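Local coordinates for xylose isomerase domain protein (PDB 3U0H) that probably acts as an isomerase, built on a xylose isomerase-like TIM barrel, at residues 33-38 with 54-59; 22-27 with 263-268. One frame throughout, in Å; residues are numbered along the deposited sequence.

Contact 1: residues 33-38 with 54-59; sequences VDVPFH and AMFQRR. With EDO (1,2-ethanediol), chain F.
Phe-56, on the helix 49-57, brings the far end of its ring, CE2 and CZ, against the CG2 methyls of two valines, Val-33, which ends strand 32-33, and Val-35 in the loop that follows, a small worked example of how a TIM barrel welds an outer helix to its core. The side chain can be followed from its root. CB leaves the helix toward the strand, and the first torsion (chi1 -76°) sets CG beside the backbone N and anti to the carbonyl carbon, which sends the ring across the gap. CE2 makes the closest approach, 3.5 Å from CG2 of Val-33, and its neighbour CD2 lies 4.2 Å from the same methyl. Farther out, CZ meets CG2 of Val-35 at 4.2 Å. Both methyls come at the ring obliquely. Leu-40, Leu-63 and Leu-96 add further apolar packing around the buried ring.

Between the two valines, Asp-34 turns away from the helix and meets a 1,2-ethanediol, probably left from the crystallisation liquor. Its OD1 accepts a hydrogen bond from the diol O1 at 2.7 Å, while the diol O2 lies 2.7 Å from both OD1 and OD2 of Asp-34. Tyr-203 OH also bonds to OD2, and Asn-65 ND2 binds the diol.

On the other segment Arg-59 folds back, its NH1 giving a bond of 3.1 Å to the carbonyl O of Met-55, a selenomethionine. The N-H points fairly straight (153°), but it meets the carbonyl from the flank, at a C=O...N angle of 106°.

No hydrogen bond spans the segments, so their union rests on apolar packing. Side-chain alternation puts the valines toward the helix and the carboxylate on the other side, just past the C-terminal end of the strand, where TIM barrels generally carry their active sites.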
ATOM      1  N   VAL A  33     -27.215 -20.957  -4.182  1.00 28.13           N
ATOM      2  CA  VAL A  33     -27.588 -21.134  -2.775  1.00 25.56           C
ATOM      3  C   VAL A  33     -26.673 -20.354  -1.827  1.00 24.86           C
ATOM      4  O   VAL A  33     -25.454 -20.335  -1.986  1.00 20.39           O
ATOM      5  CB  VAL A  33     -27.646 -22.594  -2.347  1.00 25.20           C
ATOM      6  CG1 VAL A  33     -28.850 -23.243  -2.992  1.00 26.20           C
ATOM      7  CG2 VAL A  33     -26.349 -23.314  -2.660  1.00 22.09           C
ATOM      8  N   ASP A  34     -27.325 -19.658  -0.901  1.00 25.51           N
ATOM      9  CA  ASP A  34     -26.701 -19.060   0.250  1.00 25.53           C
ATOM     10  C   ASP A  34     -26.705 -20.141   1.359  1.00 25.60           C
ATOM     11  O   ASP A  34     -27.749 -20.732   1.712  1.00 25.66           O
ATOM     12  CB  ASP A  34     -27.488 -17.814   0.670  1.00 27.51           C
ATOM     13  CG  ASP A  34     -26.744 -16.977   1.714  1.00 30.18           C
ATOM     14  OD1 ASP A  34     -26.143 -17.564   2.617  1.00 35.62           O
ATOM     15  OD2 ASP A  34     -26.744 -15.745   1.638  1.00 30.93           O
ATOM     16  N   VAL A  35     -25.517 -20.460   1.822  1.00 23.28           N
ATOM     17  CA  VAL A  35     -25.303 -21.415   2.896  1.00 23.27           C
ATOM     18  C   VAL A  35     -24.320 -20.763   3.850  1.00 22.52           C
ATOM     19  O   VAL A  35     -23.257 -20.368   3.432  1.00 21.71           O
ATOM     20  CB  VAL A  35     -24.703 -22.717   2.382  1.00 22.12           C
ATOM     21  CG1 VAL A  35     -24.464 -23.694   3.550  1.00 22.99           C
ATOM     22  CG2 VAL A  35     -25.623 -23.347   1.325  1.00 23.65           C
ATOM     23  N   PRO A  36     -24.683 -20.634   5.146  1.00 23.90           N
ATOM     24  CA  PRO A  36     -23.705 -20.168   6.118  1.00 24.22           C
ATOM     25  C   PRO A  36     -22.452 -21.095   6.226  1.00 24.22           C
ATOM     26  O   PRO A  36     -22.531 -22.340   6.072  1.00 22.35           O
ATOM     27  CB  PRO A  36     -24.507 -20.119   7.440  1.00 26.30           C
ATOM     28  CG  PRO A  36     -25.953 -20.219   7.097  1.00 25.75           C
ATOM     29  CD  PRO A  36     -26.055 -20.741   5.693  1.00 25.71           C
ATOM     30  N   PHE A  37     -21.296 -20.502   6.489  1.00 24.46           N
ATOM     31  CA  PHE A  37     -20.028 -21.238   6.430  1.00 24.81           C
ATOM     32  C   PHE A  37     -19.922 -22.392   7.475  1.00 25.75           C
ATOM     33  O   PHE A  37     -19.326 -23.462   7.182  1.00 24.51           O
ATOM     34  CB  PHE A  37     -18.813 -20.275   6.584  1.00 27.52           C
ATOM     35  CG  PHE A  37     -17.467 -21.008   6.568  1.00 30.04           C
ATOM     36  CD1 PHE A  37     -16.979 -21.538   5.388  1.00 27.17           C
ATOM     37  CD2 PHE A  37     -16.779 -21.258   7.739  1.00 30.44           C
ATOM     38  CE1 PHE A  37     -15.814 -22.237   5.360  1.00 29.41           C
ATOM     39  CE2 PHE A  37     -15.585 -21.968   7.722  1.00 31.22           C
ATOM     40  CZ  PHE A  37     -15.097 -22.447   6.528  1.00 31.17           C
ATOM     41  N   HIS A  38     -20.443 -22.163   8.689  1.00 25.08           N
ATOM     42  CA  HIS A  38     -20.512 -23.221   9.724  1.00 24.53           C
ATOM     43  C   HIS A  38     -21.165 -24.445   9.187  1.00 24.38           C
ATOM     44  O   HIS A  38     -20.769 -25.565   9.567  1.00 23.68           O
ATOM     45  CB  HIS A  38     -21.257 -22.764  10.988  1.00 28.24           C
ATOM     46  CG  HIS A  38     -20.392 -22.032  11.985  1.00 34.40           C
ATOM     47  ND1 HIS A  38     -19.011 -22.036  11.933  1.00 41.90           N
ATOM     48  CD2 HIS A  38     -20.737 -21.283  13.125  1.00 42.09           C
ATOM     49  CE1 HIS A  38     -18.520 -21.321  12.986  1.00 41.25           C
ATOM     50  NE2 HIS A  38     -19.581 -20.869  13.720  1.00 43.61           N
ATOM     51  N   ALA A  54     -18.405 -31.947  -4.136  1.00 29.32           N
ATOM     52  CA  ALA A  54     -19.257 -32.946  -4.781  1.00 31.39           C
ATOM     53  C   ALA A  54     -20.769 -32.752  -4.514  1.00 31.56           C
ATOM     54  O   ALA A  54     -21.564 -32.944  -5.426  1.00 31.32           O
ATOM     55  CB  ALA A  54     -18.810 -34.363  -4.382  1.00 28.93           C
HETATM   56  N   MSE A  55     -21.164 -32.338  -3.305  1.00 32.35           N
HETATM   57  CA  MSE A  55     -22.601 -32.079  -3.004  1.00 32.92           C
HETATM   58  C   MSE A  55     -23.198 -30.969  -3.880  1.00 28.98           C
HETATM   59  O   MSE A  55     -24.343 -31.068  -4.342  1.00 26.72           O
HETATM   60  CB  MSE A  55     -22.809 -31.632  -1.556  1.00 36.89           C
HETATM   61  CG  MSE A  55     -22.314 -32.573  -0.491  1.00 43.40           C
HETATM   62 SE   MSE A  55     -22.767 -31.806   1.211  1.00 45.52          SE
HETATM   63  CE  MSE A  55     -24.317 -32.900   1.440  1.00 38.56           C
ATOM     64  N   PHE A  56     -22.436 -29.895  -4.038  1.00 24.87           N
ATOM     65  CA  PHE A  56     -22.822 -28.790  -4.936  1.00 27.48           C
ATOM     66  C   PHE A  56     -22.811 -29.218  -6.410  1.00 28.35           C
ATOM     67  O   PHE A  56     -23.811 -29.024  -7.104  1.00 26.17           O
ATOM     68  CB  PHE A  56     -21.926 -27.557  -4.739  1.00 24.85           C
ATOM     69  CG  PHE A  56     -22.244 -26.772  -3.485  1.00 24.78           C
ATOM     70  CD1 PHE A  56     -21.935 -27.278  -2.214  1.00 23.92           C
ATOM     71  CD2 PHE A  56     -22.873 -25.546  -3.567  1.00 23.03           C
ATOM     72  CE1 PHE A  56     -22.244 -26.546  -1.075  1.00 24.12           C
ATOM     73  CE2 PHE A  56     -23.161 -24.809  -2.433  1.00 22.13           C
ATOM     74  CZ  PHE A  56     -22.849 -25.305  -1.190  1.00 22.00           C
ATOM     75  N   GLN A  57     -21.706 -29.815  -6.866  1.00 32.80           N
ATOM     76  CA  GLN A  57     -21.558 -30.194  -8.289  1.00 40.42           C
ATOM     77  C   GLN A  57     -22.509 -31.332  -8.703  1.00 39.50           C
ATOM     78  O   GLN A  57     -23.019 -31.311  -9.794  1.00 41.91           O
ATOM     79  CB  GLN A  57     -20.090 -30.498  -8.663  1.00 47.32           C
ATOM     80  CG  GLN A  57     -19.766 -30.472 -10.183  1.00 60.09           C
ATOM     81  CD  GLN A  57     -19.931 -29.103 -10.906  1.00 72.79           C
ATOM     82  OE1 GLN A  57     -20.328 -29.055 -12.089  1.00 86.88           O
ATOM     83  NE2 GLN A  57     -19.613 -28.001 -10.216  1.00 65.43           N
ATOM     84  N   ARG A  58     -22.796 -32.290  -7.830  1.00 40.27           N
ATOM     85  CA  ARG A  58     -23.830 -33.313  -8.137  1.00 42.52           C
ATOM     86  C   ARG A  58     -25.244 -32.739  -8.276  1.00 39.04           C
ATOM     87  O   ARG A  58     -26.104 -33.392  -8.856  1.00 34.71           O
ATOM     88  CB  ARG A  58     -23.869 -34.422  -7.074  1.00 45.84           C
ATOM     89  CG  ARG A  58     -22.762 -35.459  -7.250  1.00 54.52           C
ATOM     90  CD  ARG A  58     -22.864 -36.661  -6.297  1.00 59.25           C
ATOM     91  NE  ARG A  58     -24.159 -37.371  -6.328  1.00 65.05           N
ATOM     92  CZ  ARG A  58     -24.621 -38.141  -7.330  1.00 67.60           C
ATOM     93  NH1 ARG A  58     -23.941 -38.316  -8.466  1.00 69.03           N
ATOM     94  NH2 ARG A  58     -25.804 -38.735  -7.204  1.00 66.68           N
ATOM     95  N   ARG A  59     -25.488 -31.545  -7.724  1.00 33.94           N
ATOM     96  CA  ARG A  59     -26.813 -30.931  -7.764  1.00 31.73           C
ATOM     97  C   ARG A  59     -26.939 -29.707  -8.708  1.00 29.75           C
ATOM     98  O   ARG A  59     -27.984 -29.071  -8.771  1.00 28.44           O
ATOM     99  CB  ARG A  59     -27.228 -30.562  -6.339  1.00 33.50           C
ATOM    100  CG  ARG A  59     -27.567 -31.771  -5.474  1.00 34.73           C
ATOM    101  CD  ARG A  59     -27.751 -31.432  -4.004  1.00 34.90           C
ATOM    102  NE  ARG A  59     -28.024 -32.652  -3.254  1.00 38.63           N
ATOM    103  CZ  ARG A  59     -27.133 -33.358  -2.553  1.00 38.93           C
ATOM    104  NH1 ARG A  59     -25.864 -32.967  -2.472  1.00 39.02           N
ATOM    105  NH2 ARG A  59     -27.524 -34.465  -1.915  1.00 39.25           N
TER
HETATM  106  C1  EDO F 282     -25.015 -16.180   5.505  1.00 58.20           C
HETATM  107  O1  EDO F 282     -26.217 -16.977   5.264  1.00 58.57           O
HETATM  108  C2  EDO F 282     -24.047 -16.148   4.307  1.00 57.52           C
HETATM  109  O2  EDO F 282     -24.548 -15.414   3.156  1.00 52.05           O

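Contact 2: residues 22-27 with 263-268; sequences LDLARE and SRARLV
Leu-24 and Ala-265 form the apolar part of a contact between the first and the last helix of the TIM barrel, 18-27 and 261-280, which lie side by side where the ring of strands closes on itself. CD2 of Leu-24 comes within 3.6 Å of CB of Ala-265. The leucine reaches it because CG stands anti to the backbone N (chi1 -155°), swinging the branch across to the partner helix. Leu-8 of the first strand packs against Ala-265 and ties the helix to the barrel wall.

The polar part is looser. Arg-266 extends and then bends at its third torsion (chi3 -38°), placing NH1 3.8 Å from the backbone O of Glu-27, too far for a hydrogen bond. Opposite charges also lie near each other, with OE2 of Glu-27 4.5 Å from NH2 of Arg-266; the attraction is probably modest, since that NH2 has its salt bridge with Glu-262 of its own helix.

Within helix 18-27 a further ion pair runs along the surface, to OD1 of Asp-23, and the same OD1 also forms a salt bridge with Arg-59. NH2 of Arg-26 reaches OD1 of Asp-23 at 3.4 Å, a weak hydrogen bond with an N-H...O angle of 129°.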
ATOM      1  N   LEU A  22     -29.681 -28.588   0.529  1.00 22.34           N
ATOM      2  CA  LEU A  22     -29.185 -28.549  -0.848  1.00 22.37           C
ATOM      3  C   LEU A  22     -30.157 -29.264  -1.794  1.00 23.37           C
ATOM      4  O   LEU A  22     -30.309 -28.847  -2.934  1.00 21.59           O
ATOM      5  CB  LEU A  22     -27.782 -29.137  -0.950  1.00 23.27           C
ATOM      6  CG  LEU A  22     -26.708 -28.391  -0.123  1.00 24.37           C
ATOM      7  CD1 LEU A  22     -25.372 -29.118  -0.096  1.00 23.61           C
ATOM      8  CD2 LEU A  22     -26.543 -26.978  -0.617  1.00 23.46           C
ATOM      9  N   ASP A  23     -30.796 -30.329  -1.300  1.00 24.47           N
ATOM     10  CA  ASP A  23     -31.786 -31.088  -2.078  1.00 28.26           C
ATOM     11  C   ASP A  23     -32.998 -30.225  -2.402  1.00 27.19           C
ATOM     12  O   ASP A  23     -33.499 -30.231  -3.516  1.00 24.05           O
ATOM     13  CB  ASP A  23     -32.282 -32.337  -1.306  1.00 28.13           C
ATOM     14  CG  ASP A  23     -31.289 -33.518  -1.336  1.00 30.84           C
ATOM     15  OD1 ASP A  23     -30.331 -33.528  -2.124  1.00 35.76           O
ATOM     16  OD2 ASP A  23     -31.497 -34.497  -0.584  1.00 38.55           O
ATOM     17  N   LEU A  24     -33.485 -29.518  -1.391  1.00 26.54           N
ATOM     18  CA  LEU A  24     -34.552 -28.570  -1.595  1.00 27.58           C
ATOM     19  C   LEU A  24     -34.170 -27.487  -2.674  1.00 28.18           C
ATOM     20  O   LEU A  24     -35.006 -27.148  -3.510  1.00 22.76           O
ATOM     21  CB  LEU A  24     -34.899 -27.965  -0.238  1.00 29.85           C
ATOM     22  CG  LEU A  24     -36.265 -27.373   0.081  1.00 33.07           C
ATOM     23  CD1 LEU A  24     -36.391 -27.357   1.599  1.00 33.42           C
ATOM     24  CD2 LEU A  24     -36.390 -25.964  -0.492  1.00 33.62           C
ATOM     25  N   ALA A  25     -32.932 -26.953  -2.654  1.00 26.62           N
ATOM     26  CA  ALA A  25     -32.538 -25.949  -3.652  1.00 28.79           C
ATOM     27  C   ALA A  25     -32.671 -26.482  -5.060  1.00 27.36           C
ATOM     28  O   ALA A  25     -33.263 -25.827  -5.900  1.00 27.48           O
ATOM     29  CB  ALA A  25     -31.109 -25.438  -3.423  1.00 29.75           C
ATOM     30  N   ARG A  26     -32.122 -27.666  -5.307  1.00 29.75           N
ATOM     31  CA  ARG A  26     -32.183 -28.323  -6.624  1.00 33.40           C
ATOM     32  C   ARG A  26     -33.640 -28.554  -7.006  1.00 33.78           C
ATOM     33  O   ARG A  26     -34.058 -28.217  -8.112  1.00 32.13           O
ATOM     34  CB  ARG A  26     -31.478 -29.712  -6.601  1.00 38.89           C
ATOM     35  CG  ARG A  26     -31.252 -30.395  -7.976  1.00 42.24           C
ATOM     36  CD  ARG A  26     -31.524 -31.928  -8.049  1.00 52.09           C
ATOM     37  NE  ARG A  26     -30.640 -32.834  -7.258  1.00 58.13           N
ATOM     38  CZ  ARG A  26     -30.940 -33.411  -6.070  1.00 58.59           C
ATOM     39  NH1 ARG A  26     -32.115 -33.202  -5.469  1.00 57.96           N
ATOM     40  NH2 ARG A  26     -30.049 -34.200  -5.455  1.00 58.14           N
ATOM     41  N   GLU A  27     -34.391 -29.152  -6.076  1.00 31.96           N
ATOM     42  CA  GLU A  27     -35.764 -29.574  -6.333  1.00 33.53           C
ATOM     43  C   GLU A  27     -36.629 -28.385  -6.671  1.00 28.78           C
ATOM     44  O   GLU A  27     -37.512 -28.518  -7.495  1.00 25.38           O
ATOM     45  CB  GLU A  27     -36.373 -30.353  -5.153  1.00 36.62           C
ATOM     46  CG  GLU A  27     -37.830 -30.767  -5.333  1.00 43.33           C
ATOM     47  CD  GLU A  27     -38.066 -31.685  -6.536  1.00 50.92           C
ATOM     48  OE1 GLU A  27     -37.308 -32.675  -6.668  1.00 60.70           O
ATOM     49  OE2 GLU A  27     -38.999 -31.432  -7.350  1.00 52.25           O
ATOM     50  N   SER A 263     -43.015 -25.111  -0.739  1.00 31.28           N
ATOM     51  CA  SER A 263     -43.880 -24.179  -1.449  1.00 30.40           C
ATOM     52  C   SER A 263     -43.278 -22.771  -1.348  1.00 29.05           C
ATOM     53  O   SER A 263     -43.384 -21.995  -2.260  1.00 28.90           O
ATOM     54  CB  SER A 263     -45.333 -24.238  -0.935  1.00 28.87           C
ATOM     55  OG  SER A 263     -45.430 -23.715   0.388  1.00 30.26           O
ATOM     56  N   ARG A 264     -42.632 -22.434  -0.239  1.00 31.07           N
ATOM     57  CA  ARG A 264     -42.028 -21.084  -0.095  1.00 30.21           C
ATOM     58  C   ARG A 264     -40.880 -20.858  -1.059  1.00 27.36           C
ATOM     59  O   ARG A 264     -40.817 -19.837  -1.754  1.00 26.51           O
ATOM     60  CB  ARG A 264     -41.533 -20.828   1.327  1.00 30.90           C
ATOM     61  CG  ARG A 264     -42.653 -20.468   2.282  1.00 31.09           C
ATOM     62  CD  ARG A 264     -42.142 -19.973   3.623  1.00 30.24           C
ATOM     63  NE  ARG A 264     -41.212 -20.893   4.317  1.00 32.15           N
ATOM     64  CZ  ARG A 264     -41.541 -21.817   5.232  1.00 35.05           C
ATOM     65  NH1 ARG A 264     -42.817 -22.048   5.553  1.00 38.57           N
ATOM     66  NH2 ARG A 264     -40.593 -22.559   5.807  1.00 36.09           N
ATOM     67  N   ALA A 265     -39.979 -21.824  -1.098  1.00 25.83           N
ATOM     68  CA  ALA A 265     -38.868 -21.779  -2.010  1.00 24.18           C
ATOM     69  C   ALA A 265     -39.341 -21.564  -3.454  1.00 24.39           C
ATOM     70  O   ALA A 265     -38.863 -20.642  -4.115  1.00 24.58           O
ATOM     71  CB  ALA A 265     -38.033 -23.051  -1.870  1.00 24.30           C
ATOM     72  N   ARG A 266     -40.273 -22.393  -3.938  1.00 24.75           N
ATOM     73  CA  ARG A 266     -40.769 -22.303  -5.325  1.00 26.19           C
ATOM     74  C   ARG A 266     -41.469 -20.989  -5.601  1.00 26.41           C
ATOM     75  O   ARG A 266     -41.204 -20.349  -6.617  1.00 27.02           O
ATOM     76  CB  ARG A 266     -41.702 -23.472  -5.648  1.00 28.00           C
ATOM     77  CG  ARG A 266     -42.044 -23.641  -7.129  1.00 31.45           C
ATOM     78  CD  ARG A 266     -42.956 -24.865  -7.390  1.00 34.67           C
ATOM     79  NE  ARG A 266     -42.621 -26.032  -6.538  1.00 34.99           N
ATOM     80  CZ  ARG A 266     -41.660 -26.926  -6.796  1.00 33.88           C
ATOM     81  NH1 ARG A 266     -40.922 -26.852  -7.912  1.00 32.08           N
ATOM     82  NH2 ARG A 266     -41.442 -27.915  -5.928  1.00 36.33           N
ATOM     83  N   LEU A 267     -42.334 -20.566  -4.680  1.00 28.24           N
ATOM     84  CA  LEU A 267     -43.099 -19.313  -4.839  1.00 30.62           C
ATOM     85  C   LEU A 267     -42.220 -18.065  -4.965  1.00 28.44           C
ATOM     86  O   LEU A 267     -42.473 -17.192  -5.781  1.00 27.78           O
ATOM     87  CB  LEU A 267     -44.090 -19.111  -3.688  1.00 32.11           C
ATOM     88  CG  LEU A 267     -45.136 -18.021  -3.950  1.00 35.10           C
ATOM     89  CD1 LEU A 267     -45.925 -18.286  -5.237  1.00 34.72           C
ATOM     90  CD2 LEU A 267     -46.079 -17.894  -2.753  1.00 36.42           C
ATOM     91  N   VAL A 268     -41.187 -17.970  -4.162  1.00 27.25           N
ATOM     92  CA  VAL A 268     -40.339 -16.765  -4.198  1.00 27.09           C
ATOM     93  C   VAL A 268     -39.395 -16.781  -5.436  1.00 26.01           C
ATOM     94  O   VAL A 268     -39.117 -15.737  -6.017  1.00 26.99           O
ATOM     95  CB  VAL A 268     -39.563 -16.628  -2.851  1.00 27.53           C
ATOM     96  CG1 VAL A 268     -38.556 -15.463  -2.881  1.00 27.55           C
ATOM     97  CG2 VAL A 268     -40.542 -16.497  -1.702  1.00 25.41           C
TER

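In the fold
From the N terminus, the chain lays down strand 5-8 and then helix 18-27, the first half of contact 2. Strand 32-33 follows, and contact 1 closes a short loop of mostly helical chain, joining 33-38 to 54-59. The remaining strands and helices run round the barrel until 263-268 returns to the first helix, so the small loop of contact 1 lies within the large one of contact 2. The two also touch: NE of Arg-59 forms a 2.7 Å salt bridge with OD1 of Asp-23, and Val-33 packs on Ala-25. Helix 18-27 is thus tied to the second strand, through Arg-59 to the chain just after helix 49-57, and to the last helix.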